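Local coordinates for dual specificity protein phosphatase 12 (Homo sapiens, PDB 4KI9) that removes phosphate from phosphotyrosine and from phosphoserine or phosphothreonine residues of proteins, this chain being its catalytic domain, at residues I99-A102 / F103-T107; Q109-F112 / E113-Y116; E130-E133 / W134-K137; L138-A141 / M142-V146; Y153-Y156 / R157-V161. The protein carries 2 engineered substitutions. All blocks are in the same frame, centred on the assembly; numbering follows the deposited sequence.

Contact 1: I99-A102 / F103-T107; sequences IITA and FLMKT
Thr101 and Met105 meet one turn apart in a buried, local contact along helix 95-108, the helix leading out of the substrate-binding residues His90 to Arg95 of the dual specificity phosphatase domain. The backbone is regular, with Met105 N bonded to Thr101 O at 2.8 Å. Met105 CG lies beside its own backbone N (chi1 -70°) and so leans back over the preceding turn, 3.1 Å from Thr101 O. SD continues in the extended direction to 4.0 Å from Thr101 CG2, and the bend at chi3 turns the methyl CE towards Leu136 and Gln140. The Thr101 hydroxyl turns away, to Val97 O. With an alanine in place of Met105, the Thr101 methyl would lose the thioether lying against it, and a gap would probably open towards Ala115 and Gln140. Phe103 O is gripped twice from opposite faces of its plane, by Thr107 N and by Thr107 OG1 at 2.7 Å, while Thr107 CG2 lies above one face of the Phe103 ring, towards its rim. Around the helix, Ile100 and Thr101 pack on helix 112-122, Ala102 on Leu136 of helix 130-141, Phe103 on Ile75 of helix 68-80, and Leu104 on Val4 of strand 2-5.

Contact 2: Q109-F112 / E113-Y116; sequences QLPF and EKAY
Phe112 and Tyr116 form the tightly packed half of this local contact, at the start of helix 112-122. Both side chains leave the backbone with CG anti to N (chi1 159° for Phe112 and -169° for Tyr116), so they run side by side in the same direction. The planes are 24° apart, but the rings are slid past each other and barely overlap; the touch is made by Phe112 CZ, 3.6 Å from Tyr116 CD2. Beneath them Tyr116 N donates to Phe112 O at 2.9 Å, and the phenol oxygen is held by Met128 N. The chain here turns from helix 95-108 into the next helix: Gln109 leaves the first with positive phi, and Pro111 takes the N-cap position of the second, its carbonyl O accepting from Ala115 N at 3.1 Å. Phe112 N is bonded to the side-chain OE1 of Gln140. On the solvent side the fit is looser. The extended Lys114 chain passes at about a right angle across Leu110, whose CD2 stands 3.9 Å from Lys114 CB, and carries NZ on beside Pro111 CG. Glu113, also exposed, folds back at chi2 to set its carboxylate near Phe112 CD1 and CE1, steeply inclined to the ring.

Contact 3: E130-E133 / W134-K137; sequences EGFE and WQLK
Trp134, Gln135, Leu136 and Lys137 each donate their backbone N-H to the carbonyl four residues back, in Glu130, Gly131, Phe132 and Glu133, which makes the two segments the opening turns of helix 130-141. The bond from Leu136 N to Phe132 O is 2.9 Å long, that from Trp134 N to Glu130 O 3.2 Å. At the start of the helix Phe132 N is bonded to Asn129 OD1. Among the side chains, Phe132 and Gln135 lie next to each other and point the same way. The amide nitrogen Gln135 NE2 sits at the ring edge, 4.0 Å from Phe132 CD1, with amide and ring planes 82° apart. Gln135 leans back over the first turn (CG beside its backbone N, chi1 -71°), bringing CG to 3.3 Å from Gly131 O, and then stretches out. Its amide is held by three backbone groups: OE1 accepts from Leu64 N and Leu65 N, and NE2 donates to Thr62 O. On another flank Glu133 OE1 stands 4.4 Å from Lys137 NZ, too far for a salt bridge, so these charges probably attract each other only loosely. The chemistry is thus divided. The amide of Gln135 is fixed in rotation, since a flip would turn its NH2 towards two N-H groups, and it ties the helix to the chain at Thr62 to Leu65; Phe132 presents a hydrocarbon surface to Ser94 and Arg95 of the substrate site.

Contact 4: L138-A141 / M142-V146; sequences LYQA and MGYEV
Tyr144 N and Tyr139 O are joined at 2.8 Å, and Gly143 N reaches Gln140 O at 2.7 Å, the two bonds of a Schellman motif that ends helix 130-141. Gly143 N approaches from above the carbonyl plane of Gln140. The last helical bond, from Met142 N to Leu138 O, is 2.8 Å, and Met142 N adds a weak one to Tyr139 O. Gly143 has positive phi (94°); a side chain there would collide with the Met142 carbonyl O, which accounts for the glycine. Tyr139 CG is anti to the backbone N (chi1 -163°), which carries the ring out under the returning chain: Tyr144 CA stands 4.2 Å from the Tyr139 centroid, almost on the normal, in a CH-pi contact. At the ring's edge Val146 CG2 touches Tyr139 CE1 at 3.9 Å. Gln140 and Tyr144 run alongside each other, amide and ring planes 20° apart, with Gln140 CG 3.7 Å from Tyr144 OH. Farther out, Asp69 of helix 68-80 takes both Tyr139 OH and Val146 N, while the Gln140 amide reaches the start of helix 112-122. Tyr139 packs on Ala102 and Lys106 of helix 95-108, and Leu138 and Met142 face Tyr156 and Ile152 of helix 151-160.

Contact 5: Y153-Y156 / R157-V161; sequences YKQY and RLQKV
Helix 151-160, the last of the chain, carries two aromatic-to-basic pairs one turn apart, Tyr153 with Arg157 and Tyr156 with Lys160, each a local contact between residues four apart. In the first, Arg157 CG lies over one face of the Tyr153 ring, 3.8 Å from its centroid, in a CH-pi contact. Arg157 CD continues over the rim to within 3.4 Å of Tyr153 OH, and bends at chi2 and chi3 lead the guanidinium on to a salt bridge between NH1 and Asp63 OD2. Tyr153 OH is bonded to Ser66 OG. In the second pair Lys160 CG stands above the Tyr156 ring towards its rim, 4.2 Å from the centroid, in another CH-pi contact. The fold at chi2 (-72°) carries the lysine back across the ring, CE 3.6 Å from Tyr156 OH, and the bend at chi4 turns NZ to a water. This water accepts from Lys160 NZ at 2.9 Å and donates to Tyr156 O at 3.1 Å, a bridge that anchors the curled chain to the turn below. On the exposed side Gln159 OE1 lies 3.5 Å from Gln155 CG, their amide planes steeply inclined. Tyr156 OH is bonded to Asp63 OD1, so each oxygen of that carboxylate has a partner on this helix. A phenylalanine in place of Tyr156 would probably leave Asp63 OD1 without this donor and weaken the hold on the helix. The basic residues use their methylene carbons against the rings, and their charged ends turn to Asp63 and to water; the negative charge of Asp63 is probably stabilised by Arg157 and the phenol.

Contact 1 is the buried one; contacts 2, 3 and 4 are partly buried, and contact 5 lies at the surface. Contacts 3 and 4 share helix 130-141, one at its opening and one at its end, whereas contact 2 turns the chain out of the helix of contact 1. Met105 of contact 1 packs on Ala115 and Leu136 of contacts 2 and 3. Contact 1 joins regular helical bonds to mostly apolar side chains, contact 2 has its ring pair, contact 3 sets a buried, hydrogen-bonded glutamine amide against a loose charge pair, and turn hydrogen bonds distinguish contact 4. Contact 5 relies on CH-pi contacts, its charged ends turned outward to Asp63 and water, and touches only contacts 3 and 4.

Contact 1: I99-A102 / F103-T107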
loop_
_atom_site.group_PDB
_atom_site.type_symbol
_atom_site.label_atom_id
_atom_site.label_comp_id
_atom_site.label_asym_id
_atom_site.label_seq_id
_atom_site.Cartn_x
_atom_site.Cartn_y
_atom_site.Cartn_z
ATOM N N ILE A 99 -0.891 2.041 1.067
ATOM C CA ILE A 99 -0.201 0.755 1.197
ATOM C C ILE A 99 1.281 0.953 1.489
ATOM O O ILE A 99 1.844 0.297 2.364
ATOM C CB ILE A 99 -0.362 -0.118 -0.075
ATOM C CG1 ILE A 99 -1.825 -0.519 -0.271
ATOM C CG2 ILE A 99 0.513 -1.369 -0.005
ATOM C CD1 ILE A 99 -2.454 -1.225 0.927
ATOM N N ILE A 100 1.926 1.840 0.741
ATOM C CA ILE A 100 3.344 2.118 0.982
ATOM C C ILE A 100 3.562 2.618 2.406
ATOM O O ILE A 100 4.475 2.167 3.105
ATOM C CB ILE A 100 3.884 3.168 -0.009
ATOM C CG1 ILE A 100 3.882 2.594 -1.421
ATOM C CG2 ILE A 100 5.302 3.589 0.375
ATOM C CD1 ILE A 100 4.851 1.428 -1.582
ATOM N N THR A 101 2.707 3.546 2.833
ATOM C CA THR A 101 2.806 4.101 4.176
ATOM C C THR A 101 2.694 2.989 5.218
ATOM O O THR A 101 3.487 2.934 6.165
ATOM C CB THR A 101 1.759 5.200 4.426
ATOM O OG1 THR A 101 1.882 6.214 3.415
ATOM C CG2 THR A 101 1.967 5.852 5.813
ATOM N N ALA A 102 1.740 2.077 5.020
ATOM C CA ALA A 102 1.561 0.978 5.957
ATOM C C ALA A 102 2.824 0.120 6.015
ATOM O O ALA A 102 3.249 -0.326 7.086
ATOM C CB ALA A 102 0.349 0.132 5.572
ATOM N N PHE A 103 3.428 -0.107 4.863
ATOM C CA PHE A 103 4.658 -0.900 4.813
ATOM C C PHE A 103 5.800 -0.223 5.573
ATOM O O PHE A 103 6.530 -0.858 6.333
ATOM C CB PHE A 103 5.077 -1.102 3.364
ATOM C CG PHE A 103 6.406 -1.782 3.216
ATOM C CD1 PHE A 103 6.492 -3.173 3.258
ATOM C CD2 PHE A 103 7.564 -1.037 3.046
ATOM C CE1 PHE A 103 7.717 -3.801 3.122
ATOM C CE2 PHE A 103 8.782 -1.652 2.924
ATOM C CZ PHE A 103 8.862 -3.040 2.957
ATOM N N LEU A 104 5.959 1.072 5.345
ATOM C CA LEU A 104 6.963 1.849 6.054
ATOM C C LEU A 104 6.675 1.823 7.547
ATOM O O LEU A 104 7.578 1.618 8.340
ATOM C CB LEU A 104 7.000 3.288 5.541
ATOM C CG LEU A 104 7.510 3.481 4.116
ATOM C CD1 LEU A 104 7.520 4.959 3.733
ATOM C CD2 LEU A 104 8.916 2.856 3.953
ATOM N N MET A 105 5.412 2.003 7.921
ATOM C CA MET A 105 5.015 1.942 9.325
ATOM C C MET A 105 5.397 0.615 9.984
ATOM O O MET A 105 6.023 0.593 11.044
ATOM C CB MET A 105 3.499 2.166 9.468
ATOM C CG MET A 105 3.035 3.592 9.167
ATOM S SD MET A 105 1.245 3.732 9.103
ATOM C CE MET A 105 0.813 3.296 10.786
ATOM N N LYS A 106 5.008 -0.495 9.374
ATOM C CA LYS A 106 5.219 -1.797 10.000
ATOM C C LYS A 106 6.682 -2.223 10.014
ATOM O O LYS A 106 7.180 -2.676 11.046
ATOM C CB LYS A 106 4.334 -2.867 9.347
ATOM C CG LYS A 106 4.343 -4.189 10.096
ATOM C CD LYS A 106 3.331 -5.183 9.535
ATOM C CE LYS A 106 3.156 -6.343 10.507
ATOM N NZ LYS A 106 1.985 -7.201 10.190
ATOM N N THR A 107 7.383 -2.070 8.892
ATOM C CA THR A 107 8.789 -2.488 8.835
ATOM C C THR A 107 9.681 -1.669 9.771
ATOM O O THR A 107 10.518 -2.221 10.488
ATOM C CB THR A 107 9.374 -2.469 7.407
ATOM O OG1 THR A 107 9.184 -1.180 6.810
ATOM C CG2 THR A 107 8.711 -3.530 6.543
#

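Contact 2: Q109-F112 / E113-Y116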
loop_
_atom_site.group_PDB
_atom_site.type_symbol
_atom_site.label_atom_id
_atom_site.label_comp_id
_atom_site.label_asym_id
_atom_site.label_seq_id
_atom_site.Cartn_x
_atom_site.Cartn_y
_atom_site.Cartn_z
ATOM N N GLN A 109 8.522 0.262 12.267
ATOM C CA GLN A 109 7.821 0.557 13.515
ATOM C C GLN A 109 7.735 2.066 13.681
ATOM O O GLN A 109 8.166 2.612 14.696
ATOM C CB GLN A 109 8.540 -0.064 14.717
ATOM C CG GLN A 109 8.821 -1.546 14.571
ATOM C CD GLN A 109 8.026 -2.390 15.542
ATOM O OE1 GLN A 109 6.824 -2.193 15.720
ATOM N NE2 GLN A 109 8.695 -3.344 16.175
ATOM N N LEU A 110 7.214 2.736 12.660
ATOM C CA LEU A 110 7.173 4.200 12.611
ATOM C C LEU A 110 5.729 4.659 12.716
ATOM O O LEU A 110 4.865 4.117 12.030
ATOM C CB LEU A 110 7.675 4.672 11.252
ATOM C CG LEU A 110 9.042 5.276 10.977
ATOM C CD1 LEU A 110 9.041 5.808 9.552
ATOM C CD2 LEU A 110 9.370 6.387 11.960
ATOM N N PRO A 111 5.456 5.678 13.550
ATOM C CA PRO A 111 4.098 6.227 13.600
ATOM C C PRO A 111 3.597 6.730 12.243
ATOM O O PRO A 111 4.394 7.135 11.394
ATOM C CB PRO A 111 4.232 7.404 14.580
ATOM C CG PRO A 111 5.351 7.011 15.469
ATOM C CD PRO A 111 6.324 6.245 14.601
ATOM N N PHE A 112 2.282 6.703 12.055
ATOM C CA PHE A 112 1.669 7.075 10.779
ATOM C C PHE A 112 2.148 8.427 10.248
ATOM O O PHE A 112 2.494 8.556 9.071
ATOM C CB PHE A 112 0.140 7.088 10.901
ATOM C CG PHE A 112 -0.546 7.917 9.842
ATOM C CD1 PHE A 112 -1.170 9.117 10.173
ATOM C CD2 PHE A 112 -0.561 7.504 8.520
ATOM C CE1 PHE A 112 -1.805 9.879 9.201
ATOM C CE2 PHE A 112 -1.190 8.256 7.547
ATOM C CZ PHE A 112 -1.810 9.450 7.886
ATOM N N GLU A 113 2.178 9.429 11.120
ATOM C CA GLU A 113 2.502 10.776 10.681
ATOM C C GLU A 113 3.932 10.847 10.165
ATOM O O GLU A 113 4.195 11.511 9.167
ATOM C CB GLU A 113 2.271 11.797 11.805
ATOM C CG GLU A 113 0.821 11.908 12.248
ATOM C CD GLU A 113 -0.035 12.708 11.278
ATOM O OE1 GLU A 113 0.503 13.190 10.256
ATOM O OE2 GLU A 113 -1.250 12.862 11.540
ATOM N N LYS A 114 4.848 10.148 10.831
ATOM C CA LYS A 114 6.241 10.121 10.387
ATOM C C LYS A 114 6.433 9.402 9.045
ATOM O O LYS A 114 7.172 9.872 8.186
ATOM C CB LYS A 114 7.149 9.517 11.469
ATOM C CG LYS A 114 7.413 10.463 12.641
ATOM C CD LYS A 114 8.014 9.710 13.816
ATOM C CE LYS A 114 8.014 10.542 15.083
ATOM N NZ LYS A 114 8.087 9.674 16.297
ATOM N N ALA A 115 5.765 8.269 8.862
ATOM C CA ALA A 115 5.887 7.516 7.612
ATOM C C ALA A 115 5.286 8.293 6.449
ATOM O O ALA A 115 5.878 8.380 5.386
ATOM C CB ALA A 115 5.218 6.153 7.738
ATOM N N TYR A 116 4.111 8.871 6.668
ATOM C CA TYR A 116 3.400 9.573 5.616
ATOM C C TYR A 116 4.186 10.833 5.224
ATOM O O TYR A 116 4.225 11.218 4.055
ATOM C CB TYR A 116 2.002 9.938 6.110
ATOM C CG TYR A 116 1.047 10.434 5.053
ATOM C CD1 TYR A 116 1.211 10.097 3.713
ATOM C CD2 TYR A 116 -0.014 11.255 5.396
ATOM C CE1 TYR A 116 0.320 10.565 2.746
ATOM C CE2 TYR A 116 -0.899 11.721 4.446
ATOM C CZ TYR A 116 -0.730 11.371 3.125
ATOM O OH TYR A 116 -1.623 11.856 2.199
#

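Contact 3: E130-E133 / W134-K137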
loop_
_atom_site.group_PDB
_atom_site.type_symbol
_atom_site.label_atom_id
_atom_site.label_comp_id
_atom_site.label_asym_id
_atom_site.label_seq_id
_atom_site.Cartn_x
_atom_site.Cartn_y
_atom_site.Cartn_z
ATOM N N GLU A 130 -9.172 10.600 3.449
ATOM C CA GLU A 130 -9.230 10.792 4.883
ATOM C C GLU A 130 -9.560 9.518 5.634
ATOM O O GLU A 130 -9.117 9.332 6.767
ATOM C CB GLU A 130 -10.257 11.890 5.207
ATOM C CG GLU A 130 -11.643 11.690 4.559
ATOM C CD GLU A 130 -11.692 11.996 3.049
ATOM O OE1 GLU A 130 -12.801 11.951 2.470
ATOM O OE2 GLU A 130 -10.632 12.273 2.438
ATOM N N GLY A 131 -10.352 8.656 5.008
ATOM C CA GLY A 131 -10.620 7.328 5.539
ATOM C C GLY A 131 -9.360 6.479 5.686
ATOM O O GLY A 131 -9.180 5.795 6.695
ATOM N N PHE A 132 -8.489 6.516 4.684
ATOM C CA PHE A 132 -7.246 5.755 4.746
ATOM C C PHE A 132 -6.327 6.271 5.862
ATOM O O PHE A 132 -5.688 5.484 6.560
ATOM C CB PHE A 132 -6.528 5.727 3.385
ATOM C CG PHE A 132 -7.296 5.007 2.296
ATOM C CD1 PHE A 132 -8.337 4.143 2.608
ATOM C CD2 PHE A 132 -6.981 5.205 0.959
ATOM C CE1 PHE A 132 -9.047 3.480 1.611
ATOM C CE2 PHE A 132 -7.679 4.549 -0.048
ATOM C CZ PHE A 132 -8.719 3.684 0.279
ATOM N N GLU A 133 -6.266 7.595 6.037
ATOM C CA GLU A 133 -5.510 8.179 7.140
ATOM C C GLU A 133 -5.956 7.623 8.485
ATOM O O GLU A 133 -5.130 7.225 9.296
ATOM C CB GLU A 133 -5.682 9.710 7.184
ATOM C CG GLU A 133 -4.873 10.457 6.156
ATOM C CD GLU A 133 -4.711 11.927 6.516
ATOM O OE1 GLU A 133 -5.292 12.347 7.540
ATOM O OE2 GLU A 133 -3.998 12.649 5.785
ATOM N N TRP A 134 -7.265 7.622 8.717
ATOM C CA TRP A 134 -7.833 7.109 9.961
ATOM C C TRP A 134 -7.504 5.620 10.150
ATOM O O TRP A 134 -7.100 5.186 11.233
ATOM C CB TRP A 134 -9.345 7.354 9.974
ATOM C CG TRP A 134 -10.095 6.663 11.066
ATOM C CD1 TRP A 134 -11.010 5.650 10.926
ATOM C CD2 TRP A 134 -10.006 6.933 12.466
ATOM N NE1 TRP A 134 -11.496 5.283 12.160
ATOM C CE2 TRP A 134 -10.893 6.052 13.119
ATOM C CE3 TRP A 134 -9.265 7.838 13.233
ATOM C CZ2 TRP A 134 -11.055 6.050 14.504
ATOM C CZ3 TRP A 134 -9.425 7.833 14.609
ATOM C CH2 TRP A 134 -10.314 6.944 15.231
ATOM N N GLN A 135 -7.655 4.847 9.084
ATOM C CA GLN A 135 -7.320 3.418 9.122
ATOM C C GLN A 135 -5.868 3.159 9.491
ATOM O O GLN A 135 -5.575 2.247 10.255
ATOM C CB GLN A 135 -7.688 2.732 7.788
ATOM C CG GLN A 135 -9.210 2.596 7.612
ATOM C CD GLN A 135 -9.613 2.261 6.189
ATOM O OE1 GLN A 135 -9.007 1.404 5.538
ATOM N NE2 GLN A 135 -10.639 2.940 5.697
ATOM N N LEU A 136 -4.950 3.960 8.965
ATOM C CA LEU A 136 -3.547 3.796 9.339
ATOM C C LEU A 136 -3.283 4.184 10.796
ATOM O O LEU A 136 -2.386 3.634 11.440
ATOM C CB LEU A 136 -2.627 4.574 8.398
ATOM C CG LEU A 136 -2.523 3.977 6.999
ATOM C CD1 LEU A 136 -1.691 4.885 6.113
ATOM C CD2 LEU A 136 -1.906 2.589 7.064
ATOM N N LYS A 137 -4.064 5.128 11.320
ATOM C CA LYS A 137 -3.951 5.467 12.736
ATOM C C LYS A 137 -4.397 4.287 13.589
ATOM O O LYS A 137 -3.763 3.966 14.595
ATOM C CB LYS A 137 -4.752 6.746 13.057
ATOM C CG LYS A 137 -4.076 7.974 12.477
ATOM C CD LYS A 137 -4.827 9.265 12.780
ATOM C CE LYS A 137 -4.130 10.431 12.108
ATOM N NZ LYS A 137 -5.032 11.594 11.912
#

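Contact 4: L138-A141 / M142-V146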
loop_
_atom_site.group_PDB
_atom_site.type_symbol
_atom_site.label_atom_id
_atom_site.label_comp_id
_atom_site.label_asym_id
_atom_site.label_seq_id
_atom_site.Cartn_x
_atom_site.Cartn_y
_atom_site.Cartn_z
ATOM N N LEU A 138 -5.463 3.610 13.158
ATOM C CA LEU A 138 -5.922 2.407 13.845
ATOM C C LEU A 138 -4.876 1.300 13.778
ATOM O O LEU A 138 -4.640 0.609 14.758
ATOM C CB LEU A 138 -7.228 1.899 13.243
ATOM C CG LEU A 138 -8.406 2.879 13.302
ATOM C CD1 LEU A 138 -9.664 2.158 12.933
ATOM C CD2 LEU A 138 -8.541 3.526 14.680
ATOM N N TYR A 139 -4.276 1.131 12.602
ATOM C CA TYR A 139 -3.182 0.183 12.386
ATOM C C TYR A 139 -2.042 0.397 13.391
ATOM O O TYR A 139 -1.591 -0.549 14.022
ATOM C CB TYR A 139 -2.664 0.344 10.956
ATOM C CG TYR A 139 -1.822 -0.795 10.387
ATOM C CD1 TYR A 139 -2.278 -2.113 10.408
ATOM C CD2 TYR A 139 -0.611 -0.527 9.756
ATOM C CE1 TYR A 139 -1.528 -3.145 9.842
ATOM C CE2 TYR A 139 0.153 -1.551 9.190
ATOM C CZ TYR A 139 -0.318 -2.850 9.227
ATOM O OH TYR A 139 0.424 -3.861 8.664
ATOM N N GLN A 140 -1.585 1.638 13.536
ATOM C CA GLN A 140 -0.581 1.985 14.546
ATOM C C GLN A 140 -1.091 1.668 15.962
ATOM O O GLN A 140 -0.411 1.001 16.753
ATOM C CB GLN A 140 -0.216 3.473 14.442
ATOM C CG GLN A 140 0.747 3.978 15.528
ATOM C CD GLN A 140 1.042 5.465 15.396
ATOM O OE1 GLN A 140 0.866 6.050 14.326
ATOM N NE2 GLN A 140 1.491 6.083 16.489
ATOM N N ALA A 141 -2.292 2.138 16.272
ATOM C CA ALA A 141 -2.869 1.919 17.597
ATOM C C ALA A 141 -2.967 0.431 17.944
ATOM O O ALA A 141 -2.897 0.063 19.111
ATOM C CB ALA A 141 -4.242 2.592 17.708
ATOM N N MET A 142 -3.118 -0.423 16.933
ATOM C CA MET A 142 -3.143 -1.875 17.146
ATOM C C MET A 142 -1.740 -2.507 17.222
ATOM O O MET A 142 -1.598 -3.713 17.415
ATOM C CB MET A 142 -3.978 -2.568 16.058
ATOM C CG MET A 142 -5.497 -2.335 16.162
ATOM S SD MET A 142 -6.454 -3.284 14.929
ATOM C CE MET A 142 -5.987 -2.422 13.434
ATOM N N GLY A 143 -0.703 -1.700 17.070
ATOM C CA GLY A 143 0.649 -2.222 17.141
ATOM C C GLY A 143 1.208 -2.580 15.781
ATOM O O GLY A 143 2.051 -3.472 15.665
ATOM N N TYR A 144 0.755 -1.862 14.755
ATOM C CA TYR A 144 1.154 -2.107 13.363
ATOM C C TYR A 144 0.787 -3.516 12.945
ATOM O O TYR A 144 1.589 -4.233 12.354
ATOM C CB TYR A 144 2.653 -1.845 13.151
ATOM C CG TYR A 144 3.101 -0.503 13.666
ATOM C CD1 TYR A 144 2.735 0.661 13.017
ATOM C CD2 TYR A 144 3.889 -0.395 14.814
ATOM C CE1 TYR A 144 3.139 1.903 13.498
ATOM C CE2 TYR A 144 4.289 0.834 15.302
ATOM C CZ TYR A 144 3.916 1.980 14.639
ATOM O OH TYR A 144 4.313 3.211 15.112
ATOM N N GLU A 145 -0.439 -3.900 13.265
ATOM C CA GLU A 145 -0.973 -5.221 12.960
ATOM C C GLU A 145 -2.465 -5.069 12.742
ATOM O O GLU A 145 -3.054 -4.113 13.238
ATOM C CB GLU A 145 -0.782 -6.140 14.155
ATOM C CG GLU A 145 0.230 -7.229 13.943
ATOM C CD GLU A 145 0.231 -8.219 15.088
ATOM O OE1 GLU A 145 -0.576 -8.022 16.027
ATOM O OE2 GLU A 145 1.027 -9.185 15.045
ATOM N N VAL A 146 -3.078 -5.997 12.009
ATOM C CA VAL A 146 -4.531 -6.065 11.949
ATOM C C VAL A 146 -4.936 -7.118 12.969
ATOM O O VAL A 146 -5.007 -8.302 12.654
ATOM C CB VAL A 146 -5.059 -6.490 10.556
ATOM C CG1 VAL A 146 -6.577 -6.454 10.531
ATOM C CG2 VAL A 146 -4.477 -5.608 9.438
#

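Contact 5: Y153-Y156 / R157-V161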
loop_
_atom_site.group_PDB
_atom_site.type_symbol
_atom_site.label_atom_id
_atom_site.label_comp_id
_atom_site.label_asym_id
_atom_site.label_seq_id
_atom_site.Cartn_x
_atom_site.Cartn_y
_atom_site.Cartn_z
ATOM N N TYR A 153 -10.377 -3.098 16.419
ATOM C CA TYR A 153 -10.791 -3.691 15.143
ATOM C C TYR A 153 -12.281 -3.997 15.124
ATOM O O TYR A 153 -12.969 -3.748 14.127
ATOM C CB TYR A 153 -9.996 -4.979 14.820
ATOM C CG TYR A 153 -10.318 -5.499 13.430
ATOM C CD1 TYR A 153 -11.151 -6.591 13.248
ATOM C CD2 TYR A 153 -9.821 -4.856 12.300
ATOM C CE1 TYR A 153 -11.458 -7.055 11.975
ATOM C CE2 TYR A 153 -10.123 -5.311 11.019
ATOM C CZ TYR A 153 -10.939 -6.410 10.862
ATOM O OH TYR A 153 -11.265 -6.858 9.595
ATOM N N LYS A 154 -12.792 -4.539 16.223
ATOM C CA LYS A 154 -14.208 -4.881 16.266
ATOM C C LYS A 154 -15.069 -3.633 16.117
ATOM O O LYS A 154 -16.031 -3.637 15.357
ATOM C CB LYS A 154 -14.551 -5.652 17.540
ATOM C CG LYS A 154 -13.939 -7.049 17.574
ATOM C CD LYS A 154 -14.019 -7.668 18.952
ATOM C CE LYS A 154 -13.364 -9.040 18.951
ATOM N NZ LYS A 154 -13.172 -9.569 20.331
ATOM N N GLN A 155 -14.715 -2.560 16.826
ATOM C CA GLN A 155 -15.496 -1.326 16.734
ATOM C C GLN A 155 -15.450 -0.766 15.311
ATOM O O GLN A 155 -16.454 -0.305 14.779
ATOM C CB GLN A 155 -14.998 -0.277 17.736
ATOM C CG GLN A 155 -15.852 0.967 17.766
ATOM C CD GLN A 155 -17.230 0.713 18.357
ATOM O OE1 GLN A 155 -17.447 -0.287 19.047
ATOM N NE2 GLN A 155 -18.171 1.616 18.084
ATOM N N TYR A 156 -14.275 -0.818 14.697
ATOM C CA TYR A 156 -14.093 -0.359 13.328
ATOM C C TYR A 156 -14.976 -1.119 12.327
ATOM O O TYR A 156 -15.548 -0.517 11.412
ATOM C CB TYR A 156 -12.622 -0.525 12.943
ATOM C CG TYR A 156 -12.312 -0.400 11.470
ATOM C CD1 TYR A 156 -12.112 -1.534 10.676
ATOM C CD2 TYR A 156 -12.166 0.845 10.879
ATOM C CE1 TYR A 156 -11.805 -1.418 9.320
ATOM C CE2 TYR A 156 -11.853 0.970 9.526
ATOM C CZ TYR A 156 -11.669 -0.166 8.758
ATOM O OH TYR A 156 -11.354 -0.040 7.424
ATOM N N ARG A 157 -15.069 -2.436 12.486
ATOM C CA ARG A 157 -15.893 -3.250 11.588
ATOM C C ARG A 157 -17.401 -3.040 11.825
ATOM O O ARG A 157 -18.197 -3.055 10.891
ATOM C CB ARG A 157 -15.515 -4.734 11.686
ATOM C CG ARG A 157 -14.131 -5.096 11.087
ATOM C CD ARG A 157 -14.023 -4.834 9.586
ATOM N NE ARG A 157 -15.223 -5.280 8.882
ATOM C CZ ARG A 157 -15.672 -4.757 7.743
ATOM N NH1 ARG A 157 -15.008 -3.774 7.141
ATOM N NH2 ARG A 157 -16.799 -5.215 7.208
ATOM N N LEU A 158 -17.798 -2.834 13.072
ATOM C CA LEU A 158 -19.188 -2.484 13.351
ATOM C C LEU A 158 -19.536 -1.170 12.657
ATOM O O LEU A 158 -20.620 -1.028 12.088
ATOM C CB LEU A 158 -19.448 -2.363 14.859
ATOM C CG LEU A 158 -19.326 -3.621 15.716
ATOM C CD1 LEU A 158 -19.540 -3.280 17.175
ATOM C CD2 LEU A 158 -20.356 -4.651 15.248
ATOM N N GLN A 159 -18.621 -0.206 12.708
ATOM C CA GLN A 159 -18.870 1.090 12.074
ATOM C C GLN A 159 -18.939 0.954 10.561
ATOM O O GLN A 159 -19.764 1.588 9.909
ATOM C CB GLN A 159 -17.801 2.112 12.486
ATOM C CG GLN A 159 -17.846 2.410 13.988
ATOM C CD GLN A 159 -16.865 3.482 14.429
ATOM O OE1 GLN A 159 -16.608 3.644 15.622
ATOM N NE2 GLN A 159 -16.319 4.223 13.471
ATOM N N LYS A 160 -18.073 0.115 10.005
ATOM C CA LYS A 160 -18.082 -0.125 8.562
ATOM C C LYS A 160 -19.411 -0.634 8.013
ATOM O O LYS A 160 -19.797 -0.281 6.893
ATOM C CB LYS A 160 -16.921 -1.050 8.163
ATOM C CG LYS A 160 -15.614 -0.288 7.960
ATOM C CD LYS A 160 -15.687 0.530 6.677
ATOM C CE LYS A 160 -14.500 1.451 6.523
ATOM N NZ LYS A 160 -14.610 2.609 7.427
ATOM N N VAL A 161 -20.131 -1.443 8.788
ATOM C CA VAL A 161 -21.381 -2.021 8.275
ATOM C C VAL A 161 -22.618 -1.150 8.472
ATOM O O VAL A 161 -23.704 -1.499 8.009
ATOM C CB VAL A 161 -21.661 -3.445 8.828
ATOM C CG1 VAL A 161 -20.434 -4.347 8.632
ATOM C CG2 VAL A 161 -22.052 -3.399 10.309
HETATM O O HOH W 1 -15.119 2.348 10.295
#